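Local coordinates for protein B-agarase (Agarivorans gilvus, PDB 5Z6P) that hydrolyses agarose as a beta-agarase of glycoside hydrolase family 50, probably cleaving beta-galactosidic linkages of the polysaccharide, at residues F459-S464 with W469-D474; S464-W469 with A525-G530; K510-M515 with E592-E597; G520-A525 with A582-Y587. All coordinates share one frame; numbering follows the deposited sequence.

Interaction 1 (F459-S464 with W469-D474)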
loop_
_atom_site.group_PDB
_atom_site.type_symbol
_atom_site.label_atom_id
_atom_site.label_comp_id
_atom_site.label_asym_id
_atom_site.label_seq_id
_atom_site.Cartn_x
_atom_site.Cartn_y
_atom_site.Cartn_z
ATOM N N PHE A 459 16.742 -8.827 -19.406
ATOM C CA PHE A 459 16.937 -10.233 -19.078
ATOM C C PHE A 459 15.659 -11.013 -19.333
ATOM O O PHE A 459 14.577 -10.427 -19.428
ATOM C CB PHE A 459 17.408 -10.416 -17.621
ATOM C CG PHE A 459 16.755 -9.491 -16.631
ATOM C CD1 PHE A 459 15.421 -9.596 -16.339
ATOM C CD2 PHE A 459 17.501 -8.535 -15.975
ATOM C CE1 PHE A 459 14.833 -8.751 -15.429
ATOM C CE2 PHE A 459 16.916 -7.692 -15.071
ATOM C CZ PHE A 459 15.585 -7.802 -14.794
ATOM N N ASP A 460 15.787 -12.338 -19.428
ATOM C CA ASP A 460 14.620 -13.203 -19.539
ATOM C C ASP A 460 13.677 -12.965 -18.361
ATOM O O ASP A 460 14.096 -12.538 -17.289
ATOM C CB ASP A 460 15.028 -14.682 -19.608
ATOM C CG ASP A 460 15.905 -15.001 -20.836
ATOM O OD1 ASP A 460 15.841 -14.245 -21.819
ATOM O OD2 ASP A 460 16.661 -15.993 -20.818
ATOM N N GLN A 461 12.398 -13.236 -18.578
ATOM C CA GLN A 461 11.381 -13.005 -17.569
ATOM C C GLN A 461 10.435 -14.182 -17.470
ATOM O O GLN A 461 10.315 -14.973 -18.405
ATOM C CB GLN A 461 10.577 -11.743 -17.888
ATOM C CG GLN A 461 11.334 -10.463 -17.662
ATOM C CD GLN A 461 10.528 -9.266 -18.087
ATOM O OE1 GLN A 461 9.936 -9.266 -19.159
ATOM N NE2 GLN A 461 10.489 -8.249 -17.248
ATOM N N VAL A 462 9.752 -14.273 -16.336
ATOM C CA VAL A 462 8.651 -15.203 -16.197
ATOM C C VAL A 462 7.423 -14.422 -15.780
ATOM O O VAL A 462 7.541 -13.318 -15.257
ATOM C CB VAL A 462 8.940 -16.308 -15.168
ATOM C CG1 VAL A 462 10.086 -17.180 -15.625
ATOM C CG2 VAL A 462 9.283 -15.679 -13.880
ATOM N N SER A 463 6.254 -15.009 -16.000
ATOM C CA SER A 463 4.987 -14.343 -15.719
ATOM C C SER A 463 3.909 -15.306 -15.247
ATOM O O SER A 463 4.153 -16.506 -15.093
ATOM C CB SER A 463 4.499 -13.617 -16.971
ATOM O OG SER A 463 3.259 -12.983 -16.750
ATOM N N SER A 464 2.709 -14.777 -15.032
ATOM C CA SER A 464 1.542 -15.613 -14.766
ATOM C C SER A 464 0.589 -15.657 -15.947
ATOM O O SER A 464 -0.402 -16.378 -15.917
ATOM C CB SER A 464 0.795 -15.120 -13.534
ATOM O OG SER A 464 1.532 -15.444 -12.389
ATOM N N TRP A 469 2.692 -8.243 -18.025
ATOM C CA TRP A 469 2.408 -6.925 -17.471
ATOM C C TRP A 469 3.183 -6.662 -16.175
ATOM O O TRP A 469 3.778 -5.589 -15.993
ATOM C CB TRP A 469 0.903 -6.779 -17.233
ATOM C CG TRP A 469 0.541 -5.744 -16.218
ATOM C CD1 TRP A 469 0.714 -4.397 -16.326
ATOM C CD2 TRP A 469 -0.091 -5.969 -14.950
ATOM N NE1 TRP A 469 0.245 -3.767 -15.198
ATOM C CE2 TRP A 469 -0.253 -4.709 -14.338
ATOM C CE3 TRP A 469 -0.530 -7.112 -14.272
ATOM C CZ2 TRP A 469 -0.831 -4.558 -13.082
ATOM C CZ3 TRP A 469 -1.104 -6.961 -13.025
ATOM C CH2 TRP A 469 -1.249 -5.691 -12.442
ATOM N N ALA A 470 3.158 -7.639 -15.274
ATOM C CA ALA A 470 3.964 -7.588 -14.065
ATOM C C ALA A 470 4.858 -8.821 -14.011
ATOM O O ALA A 470 4.728 -9.657 -13.124
ATOM C CB ALA A 470 3.083 -7.507 -12.837
ATOM N N ALA A 471 5.751 -8.930 -14.983
ATOM C CA ALA A 471 6.642 -10.063 -15.087
ATOM C C ALA A 471 7.776 -9.981 -14.065
ATOM O O ALA A 471 8.144 -8.903 -13.610
ATOM C CB ALA A 471 7.197 -10.149 -16.485
ATOM N N LEU A 472 8.314 -11.135 -13.703
ATOM C CA LEU A 472 9.405 -11.224 -12.740
ATOM C C LEU A 472 10.681 -11.629 -13.468
ATOM O O LEU A 472 10.623 -12.193 -14.547
ATOM C CB LEU A 472 9.079 -12.235 -11.630
ATOM C CG LEU A 472 7.950 -11.917 -10.647
ATOM C CD1 LEU A 472 6.605 -12.266 -11.203
ATOM C CD2 LEU A 472 8.176 -12.639 -9.343
ATOM N N PRO A 473 11.836 -11.345 -12.879
ATOM C CA PRO A 473 13.030 -11.756 -13.618
ATOM C C PRO A 473 13.214 -13.280 -13.630
ATOM O O PRO A 473 12.726 -13.957 -12.733
ATOM C CB PRO A 473 14.163 -11.066 -12.860
ATOM C CG PRO A 473 13.611 -10.798 -11.505
ATOM C CD PRO A 473 12.157 -10.525 -11.699
ATOM N N ASP A 474 13.873 -13.796 -14.665
ATOM C CA ASP A 474 14.318 -15.193 -14.688
ATOM C C ASP A 474 15.720 -15.226 -14.105
ATOM O O ASP A 474 16.652 -14.849 -14.774
ATOM C CB ASP A 474 14.302 -15.742 -16.126
ATOM C CG ASP A 474 14.521 -17.248 -16.191
ATOM O OD1 ASP A 474 15.216 -17.794 -15.327
ATOM O OD2 ASP A 474 13.989 -17.880 -17.124
HETATM O O HOH W 1 12.428 -16.959 -19.040
HETATM O O HOH W 2 3.618 -11.752 -13.677
#

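Interaction 2 (S464-W469 with A525-G530)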
loop_
_atom_site.group_PDB
_atom_site.type_symbol
_atom_site.label_atom_id
_atom_site.label_comp_id
_atom_site.label_asym_id
_atom_site.label_seq_id
_atom_site.Cartn_x
_atom_site.Cartn_y
_atom_site.Cartn_z
ATOM N N SER A 464 2.709 -14.777 -15.032
ATOM C CA SER A 464 1.542 -15.613 -14.766
ATOM C C SER A 464 0.589 -15.657 -15.947
ATOM O O SER A 464 -0.402 -16.378 -15.917
ATOM C CB SER A 464 0.795 -15.120 -13.534
ATOM O OG SER A 464 1.532 -15.444 -12.389
ATOM N N GLY A 465 0.894 -14.879 -16.980
ATOM C CA GLY A 465 0.059 -14.815 -18.161
ATOM C C GLY A 465 0.863 -14.362 -19.354
ATOM O O GLY A 465 1.990 -13.887 -19.201
ATOM N N ASP A 466 0.295 -14.503 -20.547
ATOM C CA ASP A 466 0.978 -14.049 -21.755
ATOM C C ASP A 466 1.214 -12.530 -21.684
ATOM O O ASP A 466 2.116 -11.998 -22.337
ATOM C CB ASP A 466 0.178 -14.456 -22.984
ATOM C CG ASP A 466 0.062 -15.977 -23.104
ATOM O OD1 ASP A 466 0.902 -16.678 -22.480
ATOM O OD2 ASP A 466 -0.871 -16.472 -23.787
ATOM N N ASP A 467 0.397 -11.878 -20.857
ATOM C CA ASP A 467 0.504 -10.493 -20.410
ATOM C C ASP A 467 1.941 -9.978 -20.368
ATOM O O ASP A 467 2.347 -9.141 -21.181
ATOM C CB ASP A 467 -0.061 -10.383 -18.995
ATOM C CG ASP A 467 -1.129 -11.463 -18.688
ATOM O OD1 ASP A 467 -1.702 -12.069 -19.666
ATOM O OD2 ASP A 467 -1.319 -11.752 -17.466
ATOM N N PHE A 468 2.701 -10.520 -19.405
ATOM C CA PHE A 468 4.021 -10.015 -18.960
ATOM C C PHE A 468 3.902 -8.588 -18.451
ATOM O O PHE A 468 4.879 -7.830 -18.433
ATOM C CB PHE A 468 5.076 -10.110 -20.070
ATOM C CG PHE A 468 5.704 -11.467 -20.183
ATOM C CD1 PHE A 468 5.077 -12.482 -20.892
ATOM C CD2 PHE A 468 6.924 -11.728 -19.581
ATOM C CE1 PHE A 468 5.655 -13.746 -20.980
ATOM C CE2 PHE A 468 7.498 -12.971 -19.661
ATOM C CZ PHE A 468 6.872 -13.980 -20.358
ATOM N N TRP A 469 2.692 -8.243 -18.025
ATOM C CA TRP A 469 2.408 -6.925 -17.471
ATOM C C TRP A 469 3.183 -6.662 -16.175
ATOM O O TRP A 469 3.778 -5.589 -15.993
ATOM C CB TRP A 469 0.903 -6.779 -17.233
ATOM C CG TRP A 469 0.541 -5.744 -16.218
ATOM C CD1 TRP A 469 0.714 -4.397 -16.326
ATOM C CD2 TRP A 469 -0.091 -5.969 -14.950
ATOM N NE1 TRP A 469 0.245 -3.767 -15.198
ATOM C CE2 TRP A 469 -0.253 -4.709 -14.338
ATOM C CE3 TRP A 469 -0.530 -7.112 -14.272
ATOM C CZ2 TRP A 469 -0.831 -4.558 -13.082
ATOM C CZ3 TRP A 469 -1.104 -6.961 -13.025
ATOM C CH2 TRP A 469 -1.249 -5.691 -12.442
ATOM N N ALA A 525 4.227 -20.848 -11.925
ATOM C CA ALA A 525 4.529 -22.230 -12.258
ATOM C C ALA A 525 3.757 -22.655 -13.506
ATOM O O ALA A 525 4.332 -23.190 -14.446
ATOM C CB ALA A 525 4.213 -23.141 -11.097
ATOM N N ILE A 526 2.461 -22.383 -13.512
ATOM C CA ILE A 526 1.566 -22.820 -14.572
ATOM C C ILE A 526 1.908 -22.191 -15.928
ATOM O O ILE A 526 2.018 -22.900 -16.922
ATOM C CB ILE A 526 0.101 -22.518 -14.194
ATOM C CG1 ILE A 526 -0.256 -23.296 -12.921
ATOM C CG2 ILE A 526 -0.843 -22.863 -15.355
ATOM C CD1 ILE A 526 -1.599 -22.980 -12.328
ATOM N N HIS A 527 2.083 -20.872 -15.959
ATOM C CA HIS A 527 2.412 -20.183 -17.200
ATOM C C HIS A 527 3.771 -20.615 -17.755
ATOM O O HIS A 527 3.906 -20.883 -18.939
ATOM C CB HIS A 527 2.416 -18.664 -17.005
ATOM C CG HIS A 527 2.640 -17.905 -18.273
ATOM N ND1 HIS A 527 3.881 -17.452 -18.661
ATOM C CD2 HIS A 527 1.780 -17.540 -19.254
ATOM C CE1 HIS A 527 3.774 -16.830 -19.824
ATOM N NE2 HIS A 527 2.508 -16.876 -20.205
ATOM N N THR A 528 4.768 -20.669 -16.888
ATOM C CA THR A 528 6.112 -21.051 -17.295
ATOM C C THR A 528 6.160 -22.482 -17.865
ATOM O O THR A 528 6.821 -22.711 -18.870
ATOM C CB THR A 528 7.097 -20.897 -16.130
ATOM O OG1 THR A 528 7.156 -19.515 -15.745
ATOM C CG2 THR A 528 8.468 -21.344 -16.520
ATOM N N LEU A 529 5.443 -23.420 -17.252
ATOM C CA LEU A 529 5.303 -24.769 -17.801
ATOM C C LEU A 529 4.745 -24.741 -19.238
ATOM O O LEU A 529 5.062 -25.602 -20.063
ATOM C CB LEU A 529 4.406 -25.634 -16.913
ATOM C CG LEU A 529 5.047 -26.215 -15.651
ATOM C CD1 LEU A 529 4.020 -26.881 -14.746
ATOM C CD2 LEU A 529 6.158 -27.182 -16.047
ATOM N N GLY A 530 3.925 -23.740 -19.524
ATOM C CA GLY A 530 3.372 -23.577 -20.846
ATOM C C GLY A 530 4.397 -23.128 -21.871
ATOM O O GLY A 530 4.167 -23.287 -23.056
#

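Interaction 3 (K510-M515 with E592-E597)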
loop_
_atom_site.group_PDB
_atom_site.type_symbol
_atom_site.label_atom_id
_atom_site.label_comp_id
_atom_site.label_asym_id
_atom_site.label_seq_id
_atom_site.Cartn_x
_atom_site.Cartn_y
_atom_site.Cartn_z
ATOM N N LYS A 510 6.695 -7.719 -5.825
ATOM C CA LYS A 510 6.566 -8.487 -7.063
ATOM C C LYS A 510 5.300 -9.368 -7.016
ATOM O O LYS A 510 4.804 -9.698 -5.938
ATOM C CB LYS A 510 7.820 -9.343 -7.310
ATOM C CG LYS A 510 9.074 -8.539 -7.563
ATOM C CD LYS A 510 10.245 -9.428 -8.000
ATOM C CE LYS A 510 11.525 -8.611 -8.210
ATOM N NZ LYS A 510 11.362 -7.527 -9.237
ATOM N N SER A 511 4.785 -9.742 -8.186
ATOM C CA SER A 511 3.607 -10.608 -8.265
ATOM C C SER A 511 3.953 -12.099 -8.111
ATOM O O SER A 511 3.879 -12.856 -9.076
ATOM C CB SER A 511 2.875 -10.374 -9.592
ATOM O OG SER A 511 2.341 -9.064 -9.657
ATOM N N TRP A 512 4.317 -12.522 -6.900
ATOM C CA TRP A 512 4.850 -13.884 -6.689
ATOM C C TRP A 512 3.768 -14.953 -6.785
ATOM O O TRP A 512 4.066 -16.147 -6.876
ATOM C CB TRP A 512 5.530 -14.011 -5.324
ATOM C CG TRP A 512 6.776 -13.228 -5.134
ATOM C CD1 TRP A 512 6.925 -12.059 -4.424
ATOM C CD2 TRP A 512 8.070 -13.550 -5.655
ATOM N NE1 TRP A 512 8.239 -11.659 -4.449
ATOM C CE2 TRP A 512 8.956 -12.542 -5.208
ATOM C CE3 TRP A 512 8.559 -14.587 -6.465
ATOM C CZ2 TRP A 512 10.314 -12.558 -5.533
ATOM C CZ3 TRP A 512 9.905 -14.599 -6.780
ATOM C CH2 TRP A 512 10.766 -13.596 -6.314
ATOM N N GLY A 513 2.515 -14.517 -6.734
ATOM C CA GLY A 513 1.389 -15.421 -6.700
ATOM C C GLY A 513 0.417 -15.050 -5.585
ATOM O O GLY A 513 0.800 -14.924 -4.426
ATOM N N ARG A 514 -0.844 -14.864 -5.943
ATOM C CA ARG A 514 -1.861 -14.471 -4.978
ATOM C C ARG A 514 -2.614 -15.677 -4.439
ATOM O O ARG A 514 -3.252 -16.418 -5.193
ATOM C CB ARG A 514 -2.841 -13.481 -5.614
ATOM C CG ARG A 514 -3.944 -13.001 -4.683
ATOM C CD ARG A 514 -4.935 -12.139 -5.449
ATOM N NE ARG A 514 -5.908 -11.523 -4.553
ATOM C CZ ARG A 514 -6.124 -10.216 -4.482
ATOM N NH1 ARG A 514 -5.447 -9.388 -5.271
ATOM N NH2 ARG A 514 -7.020 -9.737 -3.633
ATOM N N MET A 515 -2.532 -15.878 -3.129
ATOM C CA MET A 515 -3.203 -17.012 -2.501
ATOM C C MET A 515 -4.718 -16.901 -2.664
ATOM O O MET A 515 -5.237 -15.790 -2.804
ATOM C CB MET A 515 -2.847 -17.096 -1.024
ATOM C CG MET A 515 -1.389 -17.379 -0.756
ATOM S SD MET A 515 -1.097 -17.749 0.963
ATOM C CE MET A 515 -1.212 -16.121 1.680
ATOM N N GLU A 592 8.766 -22.519 -5.421
ATOM C CA GLU A 592 9.805 -22.340 -4.422
ATOM C C GLU A 592 11.199 -22.414 -5.035
ATOM O O GLU A 592 12.051 -21.623 -4.667
ATOM C CB GLU A 592 9.686 -23.371 -3.288
ATOM C CG GLU A 592 10.860 -23.299 -2.323
ATOM C CD GLU A 592 10.614 -23.986 -0.998
ATOM O OE1 GLU A 592 9.481 -24.408 -0.768
ATOM O OE2 GLU A 592 11.553 -24.096 -0.188
ATOM N N ALA A 593 11.441 -23.343 -5.963
ATOM C CA ALA A 593 12.766 -23.416 -6.599
ATOM C C ALA A 593 13.072 -22.127 -7.386
ATOM O O ALA A 593 14.166 -21.600 -7.334
ATOM C CB ALA A 593 12.878 -24.637 -7.532
ATOM N N PHE A 594 12.087 -21.646 -8.123
ATOM C CA PHE A 594 12.228 -20.389 -8.855
ATOM C C PHE A 594 12.605 -19.231 -7.922
ATOM O O PHE A 594 13.623 -18.584 -8.119
ATOM C CB PHE A 594 10.934 -20.066 -9.614
ATOM C CG PHE A 594 10.830 -18.623 -10.064
ATOM C CD1 PHE A 594 11.643 -18.133 -11.066
ATOM C CD2 PHE A 594 9.891 -17.778 -9.497
ATOM C CE1 PHE A 594 11.533 -16.813 -11.492
ATOM C CE2 PHE A 594 9.780 -16.470 -9.902
ATOM C CZ PHE A 594 10.612 -15.980 -10.894
ATOM N N ALA A 595 11.777 -18.990 -6.910
ATOM C CA ALA A 595 12.008 -17.902 -5.984
ATOM C C ALA A 595 13.330 -18.066 -5.241
ATOM O O ALA A 595 14.037 -17.092 -5.036
ATOM C CB ALA A 595 10.857 -17.784 -4.998
ATOM N N SER A 596 13.678 -19.290 -4.855
ATOM C CA SER A 596 14.925 -19.495 -4.096
ATOM C C SER A 596 16.146 -18.986 -4.861
ATOM O O SER A 596 17.058 -18.406 -4.270
ATOM C CB SER A 596 15.118 -20.973 -3.732
ATOM O OG SER A 596 14.103 -21.419 -2.859
ATOM N N GLU A 597 16.158 -19.193 -6.178
ATOM C CA GLU A 597 17.261 -18.707 -6.993
ATOM C C GLU A 597 17.263 -17.182 -7.126
ATOM O O GLU A 597 18.317 -16.594 -7.167
ATOM C CB GLU A 597 17.233 -19.336 -8.391
ATOM C CG GLU A 597 18.469 -19.025 -9.241
ATOM C CD GLU A 597 19.752 -19.740 -8.769
ATOM O OE1 GLU A 597 19.724 -20.486 -7.772
ATOM O OE2 GLU A 597 20.803 -19.551 -9.406
#

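Interaction 4 (G520-A525 with A582-Y587)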
loop_
_atom_site.group_PDB
_atom_site.type_symbol
_atom_site.label_atom_id
_atom_site.label_comp_id
_atom_site.label_asym_id
_atom_site.label_seq_id
_atom_site.Cartn_x
_atom_site.Cartn_y
_atom_site.Cartn_z
ATOM N N GLY A 520 -4.045 -18.340 -9.483
ATOM C CA GLY A 520 -3.410 -17.145 -8.960
ATOM C C GLY A 520 -2.154 -17.487 -8.177
ATOM O O GLY A 520 -1.080 -16.981 -8.443
ATOM N N HIS A 521 -2.315 -18.376 -7.210
ATOM C CA HIS A 521 -1.242 -18.791 -6.321
ATOM C C HIS A 521 -0.022 -19.310 -7.104
ATOM O O HIS A 521 1.097 -18.832 -6.911
ATOM C CB HIS A 521 -1.789 -19.859 -5.361
ATOM C CG HIS A 521 -0.844 -20.267 -4.271
ATOM N ND1 HIS A 521 -1.284 -20.827 -3.092
ATOM C CD2 HIS A 521 0.508 -20.239 -4.194
ATOM C CE1 HIS A 521 -0.246 -21.112 -2.326
ATOM N NE2 HIS A 521 0.853 -20.765 -2.974
ATOM N N TYR A 522 -0.255 -20.274 -7.985
ATOM C CA TYR A 522 0.820 -20.940 -8.717
ATOM C C TYR A 522 0.889 -20.495 -10.182
ATOM O O TYR A 522 1.456 -21.185 -11.011
ATOM C CB TYR A 522 0.645 -22.468 -8.619
ATOM C CG TYR A 522 0.669 -22.959 -7.192
ATOM C CD1 TYR A 522 1.866 -23.075 -6.505
ATOM C CD2 TYR A 522 -0.507 -23.267 -6.513
ATOM C CE1 TYR A 522 1.899 -23.479 -5.196
ATOM C CE2 TYR A 522 -0.476 -23.691 -5.188
ATOM C CZ TYR A 522 0.733 -23.788 -4.547
ATOM O OH TYR A 522 0.805 -24.207 -3.258
ATOM N N GLY A 523 0.323 -19.327 -10.485
ATOM C CA GLY A 523 0.380 -18.748 -11.819
ATOM C C GLY A 523 1.744 -18.754 -12.510
ATOM O O GLY A 523 1.840 -19.031 -13.700
ATOM N N ILE A 524 2.801 -18.458 -11.763
ATOM C CA ILE A 524 4.147 -18.448 -12.327
ATOM C C ILE A 524 4.578 -19.860 -12.736
ATOM O O ILE A 524 5.209 -20.050 -13.764
ATOM C CB ILE A 524 5.179 -17.845 -11.330
ATOM C CG1 ILE A 524 4.934 -16.349 -11.127
ATOM C CG2 ILE A 524 6.594 -18.057 -11.822
ATOM C CD1 ILE A 524 5.649 -15.783 -9.894
ATOM N N ALA A 525 4.227 -20.848 -11.925
ATOM C CA ALA A 525 4.529 -22.230 -12.258
ATOM C C ALA A 525 3.757 -22.655 -13.506
ATOM O O ALA A 525 4.332 -23.190 -14.446
ATOM C CB ALA A 525 4.213 -23.141 -11.097
ATOM N N ALA A 582 -1.811 -33.690 -7.227
ATOM C CA ALA A 582 -0.405 -34.015 -7.467
ATOM C C ALA A 582 0.306 -32.894 -8.226
ATOM O O ALA A 582 1.414 -32.513 -7.885
ATOM C CB ALA A 582 -0.281 -35.314 -8.217
ATOM N N GLN A 583 -0.337 -32.371 -9.259
ATOM C CA GLN A 583 0.216 -31.242 -9.992
ATOM C C GLN A 583 0.430 -30.018 -9.103
ATOM O O GLN A 583 1.393 -29.288 -9.290
ATOM C CB GLN A 583 -0.688 -30.878 -11.175
ATOM C CG GLN A 583 -0.589 -31.863 -12.337
ATOM C CD GLN A 583 -1.660 -31.650 -13.400
ATOM O OE1 GLN A 583 -2.785 -31.272 -13.097
ATOM N NE2 GLN A 583 -1.311 -31.921 -14.647
ATOM N N VAL A 584 -0.460 -29.792 -8.138
ATOM C CA VAL A 584 -0.333 -28.620 -7.268
ATOM C C VAL A 584 0.854 -28.781 -6.316
ATOM O O VAL A 584 1.591 -27.835 -6.087
ATOM C CB VAL A 584 -1.633 -28.352 -6.479
ATOM C CG1 VAL A 584 -1.417 -27.310 -5.396
ATOM C CG2 VAL A 584 -2.739 -27.885 -7.444
ATOM N N GLU A 585 1.062 -29.984 -5.786
ATOM C CA GLU A 585 2.302 -30.266 -5.059
ATOM C C GLU A 585 3.528 -29.912 -5.910
ATOM O O GLU A 585 4.456 -29.286 -5.429
ATOM C CB GLU A 585 2.372 -31.737 -4.632
ATOM C CG GLU A 585 1.540 -32.087 -3.401
ATOM C CD GLU A 585 1.195 -33.577 -3.330
ATOM O OE1 GLU A 585 0.303 -33.948 -2.543
ATOM O OE2 GLU A 585 1.805 -34.378 -4.069
ATOM N N ASP A 586 3.503 -30.298 -7.181
ATOM C CA ASP A 586 4.591 -29.979 -8.106
ATOM C C ASP A 586 4.691 -28.466 -8.386
ATOM O O ASP A 586 5.780 -27.930 -8.423
ATOM C CB ASP A 586 4.427 -30.771 -9.417
ATOM C CG ASP A 586 4.721 -32.265 -9.237
ATOM O OD1 ASP A 586 5.503 -32.592 -8.338
ATOM O OD2 ASP A 586 4.170 -33.100 -9.977
ATOM N N TYR A 587 3.563 -27.784 -8.570
ATOM C CA TYR A 587 3.601 -26.327 -8.749
ATOM C C TYR A 587 4.314 -25.668 -7.571
ATOM O O TYR A 587 5.105 -24.748 -7.752
ATOM C CB TYR A 587 2.191 -25.718 -8.901
ATOM C CG TYR A 587 1.359 -26.257 -10.048
ATOM C CD1 TYR A 587 1.950 -26.852 -11.153
ATOM C CD2 TYR A 587 -0.029 -26.155 -10.019
ATOM C CE1 TYR A 587 1.173 -27.351 -12.202
ATOM C CE2 TYR A 587 -0.800 -26.639 -11.032
ATOM C CZ TYR A 587 -0.205 -27.238 -12.121
ATOM O OH TYR A 587 -1.003 -27.720 -13.113
#

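Interaction 1 (F459-S464 with W469-D474)
Val462 and Leu472 pair through both of their peptide groups: Val462 N reaches Leu472 O at 2.9 Å, and Leu472 N returns to Val462 O at 2.8 Å. This is the hydrogen-bonded pair of a short antiparallel beta hairpin, strands 461-462 and 472-473, and Gln461 with Pro473 is the non-hydrogen-bonded pair beside it. A third backbone bond, Asp474 N to Asp460 O at 2.9 Å, continues the ladder past Pro473, whose place in the non-hydrogen-bonded pair asks for no N-H toward Gln461.

Gln461 can be followed outward. Its CB sits 3.4 Å from Leu472 O, and CG stays near the same oxygen. With CG beside the backbone N (chi1 -73°) and the chain extended beyond it, the amide lies along Ala471, whose CB is 3.8 Å from Gln461 CD and nearly as close to OE1 and NE2. Phe459 runs side by side with Pro473, CE1 being 3.5 Å from Pro473 CB. Val462 and Leu472 share the face turned to Ile524 and Phe594, where Val462 CG2 lies 4.1 Å from Leu472 CB.

The acids are held from outside: Asp460 by a salt bridge to Arg479, Asp474 by Thr538, while a water links Asp474 OD2 to Gln461 O. The hairpin is thus zipped by main-chain bonds, its apolar face given over to helix packing and its carboxylates to separate partners.

Interaction 2 (S464-W469 with A525-G530)
The imidazole of His527 has Gly465 O over one face, 3.1 Å above the plane and offset toward the rim, while Asp466 OD1 comes in at the edge. The side chains of Phe468 and His527 cross at about a right angle. The two ring planes are 76° apart, and the nearest atoms, Phe468 CE1 and His527 CE1, are 3.8 Å apart. The phenyl ring in turn has Asp466 O at its own edge, in plane.

His527 lies on helix 523-530, and residues 464-469 belong to the loop joining the two strands of the 461-473 hairpin, so this surface contact fastens the hairpin's connection to the helix. The bond is a His-carboxylate hydrogen bond: His527 NE2 donates to Asp466 OD1 over 2.8 Å, with an angle of 147° at the hydrogen. The oxygen is met on its anti side, the donor slightly out of the carboxylate plane, whereas the acceptor stays close to the imidazole plane. CG of His527 lies anti to the backbone N (chi1 -175°), which carries the ring off the helix and across the loop backbone. There His527 CD2 rests 3.3 Å from Gly465 C, and His527 CB packs 3.7 Å from Ser464 C. Ser463 OG is hydrogen-bonded to Gly465 O, the carbonyl lying over the imidazole.

Interaction 3 (K510-M515 with E592-E597)
Trp512 meets helix 581-609 with the far corner of its indole. Trp512 CZ3 is 3.6 Å from Phe594 CE2 and 3.8 Å from Ala595 CB, so one carbon touches two successive residues of the helix. The indole's six-membered ring and the phenyl ring are set obliquely, planes 57° apart and centroids 6.0 Å apart.

Phe594 extends toward the indole because its CG is anti to the backbone N (chi1 163°). On the loop side, Lys510 CB lies 3.7 Å above one face of the indole, offset toward the rim. Further out, Tyr598 and Phe599 of the same helix and Phe620 also meet Trp512, the first of them edge-to-face, and Leu472 of the neighbouring hairpin touches both Trp512 and Phe594. Val629 of helix 627-634 packs on Trp512 as well, and Phe542 of helix 537-550 on Phe594. Asn626 holds the loop backbone through Gly513 O.

No hydrogen bond joins the two segments. The loop after strand 501-506 is held against the long helix here by a buried, wholly apolar contact, in which CZ3 of Trp512 meets the Phe594 ring and the Ala595 methyl.

Interaction 4 (G520-A525 with A582-Y587)
Tyr522 lays its side chain against Tyr587 at a slant, and the two meet through CB atoms and ring carbons. This is helix-to-helix packing at a break: Tyr522 is the N-cap residue of helix 523-530, at its junction with helix 518-521, and Tyr587 lies near the start of the long helix 581-609. CB of Tyr587 sits 3.6 Å from both CG and CD1 of Tyr522, approaching that ring obliquely. In return, Tyr522 CB is 4.0 Å from Tyr587 CD2.

Val584, one helical turn before Tyr587, crosses Tyr522 at about a right angle. Its CG1, placed anti to the backbone N (chi1 169°), comes to 3.7 Å from Tyr522 CE2, and its carbonyl oxygen lies over a face of that ring. The preceding residue along the chain from Tyr522, His521, covers a face of the ring as well: His521 CD2 lies 3.5 Å above the Tyr522 plane, over its centre. Both of these side chains are tied to Glu628, His521 through NE2 and Tyr522 through OH, which probably helps hold the phenol in place.

The CB of Tyr587 faces Tyr522, while its ring continues past it to the hydroxyl, hydrogen-bonded to His579 ND1. Gln583 O lies over one face of the Tyr587 ring, 3.0 Å above the plane and offset toward the rim. One turn on from Tyr522, the methyl of Ala525 closes the contact: Ala525 CB stands 3.9 Å from Tyr587 CB and 3.8 Å from Tyr587 O.

Interactions 3 and 4 are buried and both use helix 581-609, with 4 nested in the loop that 3 closes. Neither has a hydrogen bond across its segments; rings and methyls do the work. Interaction 2 lies at the surface and depends on a histidine-carboxylate bond, whereas interaction 1, partly buried, is a backbone ladder. Interactions 1 and 2 share Ser464 and Trp469, their centres about 8 Å apart. Helix 523-530, common to interactions 2 and 4, takes Val462, Leu472 and Ser464 on Ile524 and the 464-468 loop on His527. Interaction 1 meets interaction 3 where Val462 and Leu472 pack against Phe594 and Trp512, while Ile524 of interaction 4 touches both.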